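Local structure of MexT protein (Pseudomonas aeruginosa, 6L33) at residues 8-13 with 193-198; 102-107 with 126-131; 14-19 with 134-139; 80-85 with 174-179. The protein activates transcription of the MexEF-OprN efflux pump genes as a LysR-type regulator that probably binds DNA through another domain, this chain being its regulatory domain. One frame throughout, in Å; residues are numbered along the deposited sequence. Where two conformers were deposited one is given.

Contact 1: 8-13 with 193-198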
loop_
_atom_site.group_PDB
_atom_site.type_symbol
_atom_site.label_atom_id
_atom_site.label_comp_id
_atom_site.label_asym_id
_atom_site.label_seq_id
_atom_site.Cartn_x
_atom_site.Cartn_y
_atom_site.Cartn_z
ATOM N N ALA B 8 -9.870 20.918 12.908
ATOM C CA ALA B 8 -9.928 19.548 13.389
ATOM C C ALA B 8 -9.182 18.611 12.449
ATOM O O ALA B 8 -9.058 18.860 11.247
ATOM C CB ALA B 8 -11.381 19.093 13.533
ATOM N N VAL B 9 -8.671 17.524 13.017
ATOM C CA VAL B 9 -8.007 16.474 12.258
ATOM C C VAL B 9 -8.998 15.338 12.056
ATOM O O VAL B 9 -9.668 14.912 13.005
ATOM C CB VAL B 9 -6.738 15.981 12.972
ATOM C CG1 VAL B 9 -6.080 14.863 12.174
ATOM C CG2 VAL B 9 -5.769 17.136 13.183
ATOM N N PHE B 10 -9.104 14.858 10.822
ATOM C CA PHE B 10 -10.012 13.776 10.480
ATOM C C PHE B 10 -9.217 12.543 10.075
ATOM O O PHE B 10 -8.207 12.645 9.374
ATOM C CB PHE B 10 -10.962 14.195 9.356
ATOM C CG PHE B 10 -12.079 15.088 9.814
ATOM C CD1 PHE B 10 -12.891 14.712 10.870
ATOM C CD2 PHE B 10 -12.308 16.307 9.200
ATOM C CE1 PHE B 10 -13.918 15.529 11.300
ATOM C CE2 PHE B 10 -13.334 17.130 9.626
ATOM C CZ PHE B 10 -14.139 16.741 10.676
ATOM N N ARG B 11 -9.676 11.382 10.532
ATOM C CA ARG B 11 -9.013 10.109 10.276
ATOM C C ARG B 11 -9.984 9.194 9.547
ATOM O O ARG B 11 -11.047 8.858 10.083
ATOM C CB ARG B 11 -8.530 9.472 11.582
ATOM C CG ARG B 11 -7.425 10.261 12.271
ATOM C CD ARG B 11 -7.269 9.879 13.737
ATOM N NE ARG B 11 -6.257 10.699 14.402
ATOM C CZ ARG B 11 -6.508 11.859 15.003
ATOM N NH1 ARG B 11 -5.524 12.537 15.579
ATOM N NH2 ARG B 11 -7.744 12.341 15.032
ATOM N N ILE B 12 -9.627 8.806 8.323
ATOM C CA ILE B 12 -10.465 7.954 7.492
ATOM C C ILE B 12 -9.637 6.776 6.997
ATOM O O ILE B 12 -8.406 6.829 6.936
ATOM C CB ILE B 12 -11.079 8.717 6.296
ATOM C CG1 ILE B 12 -10.002 9.055 5.264
ATOM C CG2 ILE B 12 -11.785 9.981 6.762
ATOM C CD1 ILE B 12 -10.544 9.738 4.021
ATOM N N GLY B 13 -10.335 5.701 6.643
ATOM C CA GLY B 13 -9.714 4.507 6.095
ATOM C C GLY B 13 -10.143 4.306 4.651
ATOM O O GLY B 13 -11.321 4.443 4.320
ATOM N N PRO B 193 -22.144 16.265 13.870
ATOM C CA PRO B 193 -22.242 17.131 12.684
ATOM C C PRO B 193 -20.946 17.205 11.901
ATOM O O PRO B 193 -20.979 17.239 10.665
ATOM C CB PRO B 193 -22.629 18.498 13.271
ATOM C CG PRO B 193 -22.962 18.244 14.711
ATOM C CD PRO B 193 -22.192 17.038 15.118
ATOM N N ALA B 194 -19.803 17.239 12.589
ATOM C CA ALA B 194 -18.524 17.265 11.889
ATOM C C ALA B 194 -18.301 15.977 11.106
ATOM O O ALA B 194 -17.753 16.000 9.998
ATOM C CB ALA B 194 -17.385 17.496 12.882
ATOM N N GLU B 195 -18.729 14.843 11.664
ATOM C CA GLU B 195 -18.587 13.575 10.957
ATOM C C GLU B 195 -19.633 13.425 9.859
ATOM O O GLU B 195 -19.319 12.941 8.766
ATOM C CB GLU B 195 -18.666 12.415 11.946
ATOM C CG GLU B 195 -17.496 12.368 12.909
ATOM C CD GLU B 195 -16.164 12.212 12.202
ATOM O OE1 GLU B 195 -15.164 12.785 12.681
ATOM O OE2 GLU B 195 -16.120 11.516 11.165
ATOM N N ARG B 196 -20.879 13.827 10.129
ATOM C CA ARG B 196 -21.881 13.886 9.069
ATOM C C ARG B 196 -21.384 14.733 7.908
ATOM O O ARG B 196 -21.601 14.397 6.737
ATOM C CB ARG B 196 -23.197 14.450 9.616
ATOM C CG ARG B 196 -24.116 15.065 8.558
ATOM C CD ARG B 196 -24.004 16.592 8.499
ATOM N NE ARG B 196 -24.605 17.129 7.280
ATOM C CZ ARG B 196 -24.395 18.357 6.817
ATOM N NH1 ARG B 196 -23.593 19.188 7.469
ATOM N NH2 ARG B 196 -24.987 18.756 5.700
ATOM N N TRP B 197 -20.707 15.838 8.220
ATOM C CA TRP B 197 -20.187 16.721 7.186
ATOM C C TRP B 197 -19.108 16.030 6.361
ATOM O O TRP B 197 -19.122 16.093 5.126
ATOM C CB TRP B 197 -19.649 17.996 7.833
ATOM C CG TRP B 197 -18.992 18.928 6.883
ATOM C CD1 TRP B 197 -19.605 19.824 6.059
ATOM C CD2 TRP B 197 -17.587 19.070 6.660
ATOM N NE1 TRP B 197 -18.667 20.514 5.333
ATOM C CE2 TRP B 197 -17.420 20.068 5.682
ATOM C CE3 TRP B 197 -16.454 18.445 7.189
ATOM C CZ2 TRP B 197 -16.168 20.459 5.225
ATOM C CZ3 TRP B 197 -15.213 18.834 6.735
ATOM C CH2 TRP B 197 -15.079 19.837 5.770
ATOM N N LEU B 198 -18.166 15.358 7.026
ATOM C CA LEU B 198 -17.112 14.653 6.303
ATOM C C LEU B 198 -17.693 13.555 5.421
ATOM O O LEU B 198 -17.319 13.420 4.250
ATOM C CB LEU B 198 -16.097 14.072 7.287
ATOM C CG LEU B 198 -15.047 13.131 6.692
ATOM C CD1 LEU B 198 -14.245 13.837 5.610
ATOM C CD2 LEU B 198 -14.135 12.593 7.781
HETATM O O HOH W 1 -12.085 11.315 12.161
#

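Contact 2: 102-107 with 126-131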
loop_
_atom_site.group_PDB
_atom_site.type_symbol
_atom_site.label_atom_id
_atom_site.label_comp_id
_atom_site.label_asym_id
_atom_site.label_seq_id
_atom_site.Cartn_x
_atom_site.Cartn_y
_atom_site.Cartn_z
ATOM N N ARG B 102 -2.667 -22.425 -14.636
ATOM C CA ARG B 102 -1.689 -21.351 -14.605
ATOM C C ARG B 102 -1.399 -20.935 -13.168
ATOM O O ARG B 102 -2.163 -21.254 -12.254
ATOM C CB ARG B 102 -2.196 -20.175 -15.435
ATOM C CG ARG B 102 -2.043 -20.446 -16.926
ATOM C CD ARG B 102 -2.655 -19.376 -17.798
ATOM N NE ARG B 102 -2.000 -18.086 -17.624
ATOM C CZ ARG B 102 -2.018 -17.118 -18.534
ATOM N NH1 ARG B 102 -1.400 -15.972 -18.293
ATOM N NH2 ARG B 102 -2.647 -17.301 -19.688
ATOM N N PRO B 103 -0.273 -20.267 -12.924
ATOM C CA PRO B 103 0.021 -19.786 -11.571
ATOM C C PRO B 103 -0.736 -18.507 -11.261
ATOM O O PRO B 103 -1.089 -17.728 -12.149
ATOM C CB PRO B 103 1.533 -19.542 -11.606
ATOM C CG PRO B 103 1.803 -19.183 -13.028
ATOM C CD PRO B 103 0.849 -20.016 -13.850
ATOM N N HIS B 104 -0.976 -18.290 -9.972
ATOM C CA HIS B 104 -1.869 -17.228 -9.539
ATOM C C HIS B 104 -1.191 -16.289 -8.554
ATOM O O HIS B 104 -0.350 -16.698 -7.749
ATOM C CB HIS B 104 -3.134 -17.812 -8.910
ATOM C CG HIS B 104 -3.967 -18.594 -9.872
ATOM N ND1 HIS B 104 -5.088 -18.073 -10.481
ATOM C CD2 HIS B 104 -3.825 -19.851 -10.353
ATOM C CE1 HIS B 104 -5.611 -18.983 -11.283
ATOM N NE2 HIS B 104 -4.862 -20.070 -11.226
ATOM N N ALA B 105 -1.570 -15.019 -8.642
ATOM C CA ALA B 105 -1.227 -14.008 -7.654
ATOM C C ALA B 105 -2.477 -13.700 -6.846
ATOM O O ALA B 105 -3.552 -13.487 -7.414
ATOM C CB ALA B 105 -0.692 -12.737 -8.316
ATOM N N LEU B 106 -2.336 -13.692 -5.526
ATOM C CA LEU B 106 -3.452 -13.496 -4.615
ATOM C C LEU B 106 -3.261 -12.192 -3.858
ATOM O O LEU B 106 -2.193 -11.954 -3.288
ATOM C CB LEU B 106 -3.559 -14.667 -3.636
ATOM C CG LEU B 106 -4.699 -14.640 -2.618
ATOM C CD1 LEU B 106 -6.037 -14.798 -3.317
ATOM C CD2 LEU B 106 -4.502 -15.731 -1.572
ATOM N N VAL B 107 -4.289 -11.344 -3.860
ATOM C CA VAL B 107 -4.300 -10.173 -2.989
ATOM C C VAL B 107 -4.782 -10.656 -1.624
ATOM O O VAL B 107 -5.983 -10.804 -1.388
ATOM C CB VAL B 107 -5.176 -9.045 -3.537
ATOM C CG1 VAL B 107 -5.063 -7.811 -2.641
ATOM C CG2 VAL B 107 -4.771 -8.708 -4.962
ATOM N N ARG B 126 -11.580 -29.031 -7.639
ATOM C CA ARG B 126 -10.529 -28.386 -8.410
ATOM C C ARG B 126 -9.637 -27.557 -7.494
ATOM O O ARG B 126 -10.013 -27.202 -6.373
ATOM C CB ARG B 126 -11.116 -27.494 -9.510
ATOM C CG ARG B 126 -12.053 -28.210 -10.472
ATOM C CD ARG B 126 -11.315 -29.254 -11.297
ATOM N NE ARG B 126 -10.496 -28.656 -12.347
ATOM C CZ ARG B 126 -10.936 -28.376 -13.571
ATOM N NH1 ARG B 126 -12.193 -28.637 -13.905
ATOM N NH2 ARG B 126 -10.119 -27.835 -14.462
ATOM N N LYS B 127 -8.445 -27.238 -7.992
ATOM C CA LYS B 127 -7.497 -26.446 -7.224
ATOM C C LYS B 127 -6.606 -25.660 -8.174
ATOM O O LYS B 127 -6.622 -25.857 -9.392
ATOM C CB LYS B 127 -6.659 -27.326 -6.289
ATOM C CG LYS B 127 -5.979 -28.499 -6.975
ATOM C CD LYS B 127 -5.319 -29.419 -5.956
ATOM C CE LYS B 127 -4.615 -30.586 -6.632
ATOM N NZ LYS B 127 -3.478 -30.138 -7.484
ATOM N N ARG B 128 -5.823 -24.757 -7.590
ATOM C CA ARG B 128 -4.904 -23.905 -8.328
ATOM C C ARG B 128 -3.657 -23.702 -7.482
ATOM O O ARG B 128 -3.657 -23.951 -6.273
ATOM C CB ARG B 128 -5.544 -22.552 -8.669
ATOM C CG ARG B 128 -5.840 -21.714 -7.435
ATOM C CD ARG B 128 -6.382 -20.334 -7.768
ATOM N NE ARG B 128 -6.523 -19.521 -6.561
ATOM C CZ ARG B 128 -6.716 -18.206 -6.558
ATOM N NH1 ARG B 128 -6.798 -17.540 -7.702
ATOM N NH2 ARG B 128 -6.829 -17.555 -5.408
ATOM N N LYS B 129 -2.586 -23.246 -8.126
ATOM C CA LYS B 129 -1.323 -22.985 -7.447
ATOM C C LYS B 129 -1.113 -21.480 -7.351
ATOM O O LYS B 129 -1.020 -20.793 -8.374
ATOM C CB LYS B 129 -0.154 -23.653 -8.173
ATOM C CG LYS B 129 1.187 -23.514 -7.455
ATOM C CD LYS B 129 1.077 -23.883 -5.978
ATOM C CE LYS B 129 2.134 -24.896 -5.567
ATOM N NZ LYS B 129 2.768 -24.537 -4.267
ATOM N N VAL B 130 -1.047 -20.974 -6.127
ATOM C CA VAL B 130 -0.714 -19.577 -5.879
ATOM C C VAL B 130 0.789 -19.479 -5.672
ATOM O O VAL B 130 1.360 -20.211 -4.855
ATOM C CB VAL B 130 -1.480 -19.036 -4.660
ATOM C CG1 VAL B 130 -1.039 -17.607 -4.339
ATOM C CG2 VAL B 130 -2.980 -19.103 -4.905
ATOM N N VAL B 131 1.439 -18.594 -6.427
ATOM C CA VAL B 131 2.881 -18.393 -6.321
ATOM C C VAL B 131 3.240 -17.071 -5.673
ATOM O O VAL B 131 4.420 -16.861 -5.345
ATOM C CB VAL B 131 3.572 -18.498 -7.697
ATOM C CG1 VAL B 131 3.358 -19.875 -8.304
ATOM C CG2 VAL B 131 3.065 -17.398 -8.627
HETATM O O HOH W 2 -2.457 -23.572 -11.024
#

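Contact 3: 14-19 with 134-139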
loop_
_atom_site.group_PDB
_atom_site.type_symbol
_atom_site.label_atom_id
_atom_site.label_comp_id
_atom_site.label_asym_id
_atom_site.label_seq_id
_atom_site.Cartn_x
_atom_site.Cartn_y
_atom_site.Cartn_z
ATOM N N LEU B 14 -9.174 3.987 3.798
ATOM C CA LEU B 14 -9.456 3.842 2.379
ATOM C C LEU B 14 -8.780 2.596 1.833
ATOM O O LEU B 14 -7.620 2.318 2.149
ATOM C CB LEU B 14 -8.989 5.069 1.580
ATOM C CG LEU B 14 -9.719 6.395 1.799
ATOM C CD1 LEU B 14 -9.122 7.469 0.902
ATOM C CD2 LEU B 14 -11.220 6.255 1.556
ATOM N N SER B 15 -9.521 1.849 1.021
ATOM C CA SER B 15 -8.917 0.796 0.221
ATOM C C SER B 15 -7.898 1.409 -0.733
ATOM O O SER B 15 -8.044 2.551 -1.177
ATOM C CB SER B 15 -9.995 0.034 -0.553
ATOM O OG SER B 15 -9.424 -0.958 -1.385
ATOM N N ASP B 16 -6.846 0.646 -1.037
ATOM C CA ASP B 16 -5.729 1.227 -1.777
ATOM C C ASP B 16 -6.119 1.587 -3.207
ATOM O O ASP B 16 -5.562 2.531 -3.777
ATOM C CB ASP B 16 -4.524 0.282 -1.752
ATOM C CG ASP B 16 -4.659 -0.881 -2.713
ATOM O OD1 ASP B 16 -5.381 -1.845 -2.391
ATOM O OD2 ASP B 16 -4.023 -0.839 -3.786
ATOM N N ASP B 17 -7.080 0.873 -3.795
ATOM C CA ASP B 17 -7.545 1.248 -5.126
ATOM C C ASP B 17 -8.466 2.463 -5.075
ATOM O O ASP B 17 -8.357 3.359 -5.919
ATOM C CB ASP B 17 -8.244 0.063 -5.799
ATOM C CG ASP B 17 -9.315 -0.565 -4.924
ATOM O OD1 ASP B 17 -9.447 -0.155 -3.752
ATOM O OD2 ASP B 17 -10.025 -1.473 -5.409
ATOM N N VAL B 18 -9.363 2.518 -4.084
ATOM C CA VAL B 18 -10.271 3.654 -3.941
ATOM C C VAL B 18 -9.497 4.950 -3.750
ATOM O O VAL B 18 -9.918 6.014 -4.222
ATOM C CB VAL B 18 -11.247 3.404 -2.771
ATOM C CG1 VAL B 18 -12.082 4.648 -2.482
ATOM C CG2 VAL B 18 -12.142 2.214 -3.069
ATOM N N GLU B 19 -8.347 4.880 -3.077
ATOM C CA GLU B 19 -7.556 6.073 -2.793
ATOM C C GLU B 19 -7.147 6.814 -4.062
ATOM O O GLU B 19 -7.022 8.043 -4.048
ATOM C CB GLU B 19 -6.323 5.676 -1.977
ATOM C CG GLU B 19 -5.335 6.791 -1.735
ATOM C CD GLU B 19 -4.536 6.585 -0.466
ATOM O OE1 GLU B 19 -3.531 7.301 -0.269
ATOM O OE2 GLU B 19 -4.916 5.704 0.333
ATOM N N VAL B 134 0.283 -10.768 -2.351
ATOM C CA VAL B 134 0.636 -9.366 -2.146
ATOM C C VAL B 134 -0.427 -8.723 -1.264
ATOM O O VAL B 134 -1.587 -9.163 -1.276
ATOM C CB VAL B 134 0.785 -8.628 -3.486
ATOM C CG1 VAL B 134 1.902 -9.259 -4.309
ATOM C CG2 VAL B 134 -0.525 -8.644 -4.249
ATOM N N PRO B 135 -0.086 -7.698 -0.486
ATOM C CA PRO B 135 -1.053 -7.097 0.446
ATOM C C PRO B 135 -1.882 -5.951 -0.117
ATOM O O PRO B 135 -2.615 -5.319 0.651
ATOM C CB PRO B 135 -0.139 -6.588 1.569
ATOM C CG PRO B 135 1.128 -6.212 0.863
ATOM C CD PRO B 135 1.270 -7.145 -0.314
ATOM N N GLN B 136 -1.804 -5.664 -1.415
ATOM C CA GLN B 136 -2.530 -4.538 -1.983
ATOM C C GLN B 136 -2.790 -4.791 -3.460
ATOM O O GLN B 136 -2.244 -5.719 -4.062
ATOM C CB GLN B 136 -1.761 -3.228 -1.806
ATOM C CG GLN B 136 -0.525 -3.134 -2.678
ATOM C CD GLN B 136 0.420 -2.044 -2.227
ATOM O OE1 GLN B 136 0.380 -1.611 -1.077
ATOM N NE2 GLN B 136 1.278 -1.592 -3.134
ATOM N N PHE B 137 -3.620 -3.928 -4.044
ATOM C CA PHE B 137 -3.991 -4.021 -5.449
ATOM C C PHE B 137 -3.022 -3.269 -6.356
ATOM O O PHE B 137 -2.579 -3.814 -7.370
ATOM C CB PHE B 137 -5.416 -3.495 -5.650
ATOM C CG PHE B 137 -6.472 -4.401 -5.098
ATOM C CD1 PHE B 137 -6.720 -5.632 -5.684
ATOM C CD2 PHE B 137 -7.213 -4.032 -3.986
ATOM C CE1 PHE B 137 -7.690 -6.478 -5.178
ATOM C CE2 PHE B 137 -8.187 -4.874 -3.475
ATOM C CZ PHE B 137 -8.425 -6.099 -4.073
ATOM N N ASN B 138 -2.684 -2.027 -6.012
ATOM C CA ASN B 138 -1.863 -1.215 -6.900
ATOM C C ASN B 138 -0.461 -1.801 -7.037
ATOM O O ASN B 138 0.084 -2.399 -6.105
ATOM C CB ASN B 138 -1.788 0.230 -6.403
ATOM C CG ASN B 138 -1.299 0.341 -4.971
ATOM O OD1 ASN B 138 -0.145 0.040 -4.668
ATOM N ND2 ASN B 138 -2.175 0.796 -4.082
ATOM N N GLY B 139 0.118 -1.626 -8.226
ATOM C CA GLY B 139 1.399 -2.213 -8.556
ATOM C C GLY B 139 1.340 -3.644 -9.040
ATOM O O GLY B 139 2.371 -4.178 -9.468
#

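Contact 4: 80-85 with 174-179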
loop_
_atom_site.group_PDB
_atom_site.type_symbol
_atom_site.label_atom_id
_atom_site.label_comp_id
_atom_site.label_asym_id
_atom_site.label_seq_id
_atom_site.Cartn_x
_atom_site.Cartn_y
_atom_site.Cartn_z
ATOM N N SER B 80 -19.760 -5.162 -6.580
ATOM C CA SER B 80 -18.558 -5.675 -7.216
ATOM C C SER B 80 -18.831 -7.002 -7.909
ATOM O O SER B 80 -19.661 -7.800 -7.464
ATOM C CB SER B 80 -17.423 -5.855 -6.202
ATOM O OG SER B 80 -16.874 -4.604 -5.820
ATOM N N LYS B 81 -18.121 -7.225 -9.008
ATOM C CA LYS B 81 -18.062 -8.513 -9.674
ATOM C C LYS B 81 -16.602 -8.881 -9.894
ATOM O O LYS B 81 -15.753 -7.997 -10.050
ATOM C CB LYS B 81 -18.811 -8.494 -11.017
ATOM C CG LYS B 81 -18.177 -7.629 -12.092
ATOM C CD LYS B 81 -18.998 -7.653 -13.374
ATOM C CE LYS B 81 -20.424 -7.191 -13.126
ATOM N NZ LYS B 81 -20.468 -5.830 -12.524
ATOM N N PRO B 82 -16.273 -10.168 -9.881
ATOM C CA PRO B 82 -14.872 -10.569 -10.025
ATOM C C PRO B 82 -14.375 -10.428 -11.455
ATOM O O PRO B 82 -15.132 -10.537 -12.422
ATOM C CB PRO B 82 -14.879 -12.038 -9.585
ATOM C CG PRO B 82 -16.264 -12.505 -9.872
ATOM C CD PRO B 82 -17.159 -11.321 -9.631
ATOM N N LYS B 83 -13.073 -10.175 -11.572
ATOM C CA LYS B 83 -12.411 -10.052 -12.860
ATOM C C LYS B 83 -11.084 -10.793 -12.817
ATOM O O LYS B 83 -10.400 -10.796 -11.789
ATOM C CB LYS B 83 -12.168 -8.582 -13.236
ATOM C CG LYS B 83 -13.424 -7.804 -13.591
ATOM C CD LYS B 83 -14.045 -8.314 -14.882
ATOM C CE LYS B 83 -15.264 -7.490 -15.268
ATOM N NZ LYS B 83 -15.926 -8.025 -16.488
ATOM N N ILE B 84 -10.734 -11.425 -13.932
ATOM C CA ILE B 84 -9.419 -12.027 -14.119
ATOM C C ILE B 84 -8.512 -10.994 -14.761
ATOM O O ILE B 84 -8.919 -10.274 -15.678
ATOM C CB ILE B 84 -9.500 -13.296 -14.988
ATOM C CG1 ILE B 84 -10.409 -14.340 -14.346
ATOM C CG2 ILE B 84 -8.110 -13.874 -15.225
ATOM C CD1 ILE B 84 -10.197 -14.498 -12.871
ATOM N N LEU B 85 -7.276 -10.915 -14.278
ATOM C CA LEU B 85 -6.252 -10.060 -14.857
ATOM C C LEU B 85 -5.124 -10.941 -15.369
ATOM O O LEU B 85 -4.657 -11.832 -14.652
ATOM C CB LEU B 85 -5.719 -9.061 -13.828
ATOM C CG LEU B 85 -6.323 -7.656 -13.806
ATOM C CD1 LEU B 85 -7.835 -7.694 -13.916
ATOM C CD2 LEU B 85 -5.904 -6.952 -12.531
ATOM N N PHE B 174 -15.855 -19.062 -14.030
ATOM C CA PHE B 174 -16.610 -19.634 -12.923
ATOM C C PHE B 174 -17.038 -18.482 -12.024
ATOM O O PHE B 174 -16.615 -17.337 -12.206
ATOM C CB PHE B 174 -15.795 -20.675 -12.151
ATOM C CG PHE B 174 -14.552 -20.122 -11.509
ATOM C CD1 PHE B 174 -13.385 -19.969 -12.240
ATOM C CD2 PHE B 174 -14.550 -19.760 -10.171
ATOM C CE1 PHE B 174 -12.243 -19.460 -11.651
ATOM C CE2 PHE B 174 -13.411 -19.253 -9.576
ATOM C CZ PHE B 174 -12.257 -19.101 -10.317
ATOM N N GLU B 175 -17.878 -18.798 -11.045
ATOM C CA GLU B 175 -18.455 -17.797 -10.160
ATOM C C GLU B 175 -17.732 -17.794 -8.819
ATOM O O GLU B 175 -17.539 -18.852 -8.213
ATOM C CB GLU B 175 -19.944 -18.058 -9.945
ATOM C CG GLU B 175 -20.682 -16.870 -9.383
ATOM C CD GLU B 175 -20.710 -15.714 -10.357
ATOM O OE1 GLU B 175 -21.647 -15.658 -11.178
ATOM O OE2 GLU B 175 -19.789 -14.868 -10.309
ATOM N N THR B 176 -17.356 -16.607 -8.350
ATOM C CA THR B 176 -16.696 -16.474 -7.061
ATOM C C THR B 176 -17.150 -15.186 -6.385
ATOM O O THR B 176 -17.836 -14.351 -6.980
ATOM C CB THR B 176 -15.167 -16.524 -7.206
ATOM O OG1 THR B 176 -14.569 -16.732 -5.920
ATOM C CG2 THR B 176 -14.636 -15.237 -7.822
ATOM N N ARG B 177 -16.760 -15.038 -5.121
ATOM C CA ARG B 177 -17.170 -13.905 -4.304
ATOM C C ARG B 177 -16.547 -12.607 -4.809
ATOM O O ARG B 177 -15.460 -12.602 -5.395
ATOM C CB ARG B 177 -16.751 -14.134 -2.850
ATOM C CG ARG B 177 -17.874 -14.109 -1.830
ATOM C CD ARG B 177 -17.320 -14.345 -0.431
ATOM N NE ARG B 177 -18.333 -14.842 0.495
ATOM C CZ ARG B 177 -18.538 -16.128 0.761
ATOM N NH1 ARG B 177 -17.799 -17.057 0.167
ATOM N NH2 ARG B 177 -19.483 -16.487 1.618
ATOM N N ALA B 178 -17.231 -11.498 -4.540
ATOM C CA ALA B 178 -16.690 -10.166 -4.782
ATOM C C ALA B 178 -17.369 -9.234 -3.790
ATOM O O ALA B 178 -18.561 -8.940 -3.933
ATOM C CB ALA B 178 -16.919 -9.713 -6.221
ATOM N N PHE B 179 -16.622 -8.792 -2.781
ATOM C CA PHE B 179 -17.194 -7.975 -1.721
ATOM C C PHE B 179 -17.605 -6.607 -2.250
ATOM O O PHE B 179 -16.957 -6.032 -3.125
ATOM C CB PHE B 179 -16.196 -7.800 -0.574
ATOM C CG PHE B 179 -15.945 -9.055 0.214
ATOM C CD1 PHE B 179 -16.988 -9.898 0.558
ATOM C CD2 PHE B 179 -14.661 -9.389 0.614
ATOM C CE1 PHE B 179 -16.753 -11.054 1.284
ATOM C CE2 PHE B 179 -14.422 -10.540 1.338
ATOM C CZ PHE B 179 -15.468 -11.373 1.674
#

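Contact 1: 8-13 with 193-198
Phe10 and Ile12 pack against Ala194, Glu195, Trp197 and Leu198 in a buried, largely apolar strand-to-helix contact, where the first strand of the chain meets the last helix. The axes of strand 9-13 and helix 193-198 pass 10.7 Å apart at 52°, a gap that large side chains bridge. Phe10 holds CG opposite its carbonyl carbon (chi1 -77°), which sends the ring toward the helix. Leu198 CD2 lies obliquely beside that ring, 4.3 Å from its centroid, as an off-centre CH-pi contact. The same methyl touches Ile12 CG2 at 3.7 Å, so one leucine branch serves both inward-pointing residues. The regulatory domain belongs to the periplasmic-binding-protein type, in which helices flank beta sheets; here strand 9-14 runs between strands 38-43 and 60-62 while helix 193-203 lies against its sheet. Phe10 CE2 meets the rim of the Trp197 indole at CZ3, 3.8 Å away, and Trp197 NE1 is hydrogen-bonded to Glu33. Small Ala194 lets the phenyl ring come close, CB lying 4.0 Å from Phe10 CZ. Glu195 sets OE1 at the ring's edge, 3.3 Å from Phe10 CE1; OE2 is hydrogen-bonded to Ser59. A water accepts from Arg11 N and donates weakly to Glu195 OE1.

Contact 2: 102-107 with 126-131
His104 joins the two parallel strands by its backbone, taking part in both direct hydrogen bonds between 102-107 and 126-131. Its N donates to Lys129 O (3.0 Å, bent to 134° at the hydrogen), and its O accepts from Val131 N (2.9 Å, straighter at 158°). These strands belong to a beta-alpha-beta unit whose connection runs through helix 116-123. Next to Arg102 a water extends the link, donating to Arg102 O and accepting from Lys129 N.

Apolar contacts line both faces. Pro103 CB meets Val131 CG1 at 3.8 Å, and on the face that carries His104, Leu106 CB meets Val130 CG1 at 3.9 Å.

The third kind is a CH-pi contact made by Arg128 CD. With CG between backbone N and carbonyl carbon (chi1 66°) and the chain extended beyond, CD sits above the centre of one His104 ring face, 3.6 Å from the centroid; the guanidinium is tilted, not stacked. Leu106 CD1 borders the guanidinium edge, 3.5 Å from NH2.

Outside the segments, Asp118 forms a salt bridge with Arg128 NE, while His104 NE2 is hydrogen-bonded to Tyr99 O. A proton on NE2 is therefore expected, and the neighbouring arginine would tend to disfavour a second one, consistent with a neutral imidazole.

Contact 3: 14-19 with 134-139
Asp16 meets Phe137 and Asn138 across the gap between the two lobes of the periplasmic-binding-protein type fold: 14-19 leads out of strand 9-14 of one sheet, and 134-139 follows strand 129-134 of the other. Asp16 suits this place because a short carboxylate offers two acceptors to two successive backbone N-H groups. Its OD1 receives Phe137 N at 3.2 Å, on the syn side but 29° out of the carboxylate plane. OD2 receives Asn138 N at 2.9 Å, nearly in line with its C-O bond, and Phe137 N also makes a weak hydrogen bond to OD2. The first torsion (chi1 77°) turns this group toward the loop, where Gln136 CB closes in on Asp16 CG at 3.8 Å. Two grips fix the carboxylate's rotation in a buried place. Asn138 also packs on Asn138 of the second subunit, so the junction lies by the dimer contact. Phe137 brings its ring almost coplanar with the Asp16 carboxylate, 11° apart, and its edge atom CD2 stands 3.3 Å from OD1.

Contact 4: 80-85 with 174-179
Lys81 and Ala178 bring the two backbones together, their CA atoms 5.3 Å apart, and the segments run in opposite directions, Ser80 lying by Phe179 and Pro82 by Thr176. They do not form a beta ladder: 174-179 is irregular, and 80-85 becomes a strand from Pro82 on. The start of 80-85 and the whole of 174-179 lie on connections between the two sheets. The first leads from strand 72-78 into strand 82-86, and the second leads back to strand 181-186; these are the paired crossovers that join the lobes of this fold.

Ala178 points its methyl at 80-85, where CB lies 3.6 Å from Ser80 O and 3.8 Å from Pro82 CD; a side chain this small suits so close an approach. Pro82, a compact apolar ring that is buried here, packs on Thr176 as well, with CB 3.7 Å from the threonine CG2. That methyl faces the proline because Thr176 holds OG1 opposite its own backbone N (chi1 -166°). Ser80 OG lies 3.1 Å from Phe179 O, a weak bond whose proton has another acceptor within reach. Phe179 turns its CB away from this contact, and its ring stacks edge-to-face with Tyr46.

The contact thus rests mostly on van der Waals packing of methyl and methylene groups, with one weak polar link. Little directional bonding fixes the register, which is consistent with a connection that could adjust if the lobes moved.

How the contacts relate
The contacts are spread over both lobes of the domain. Contact 1 lies at one end, its centre about 40 Å from that of contact 2, on opposite sides of the chain's centre. Between them, contact 3, its centre about 6 Å from the chain's centre, bridges the lobes, and contact 4 ties the crossovers, the centres of these two being about 16 Å apart. Contacts 2 and 3 touch: Leu106 O and Val134 N are 2.9 Å apart, a probable hydrogen bond, and Val107 CG2 packs on Phe137 CE1. Both also meet the second subunit. A bound sulfate, probably from the crystallisation liquor, lies about 3 Å from the Leu106 side chain, and a sulfate, whether the same ion or not, about 5 Å from that of Thr176.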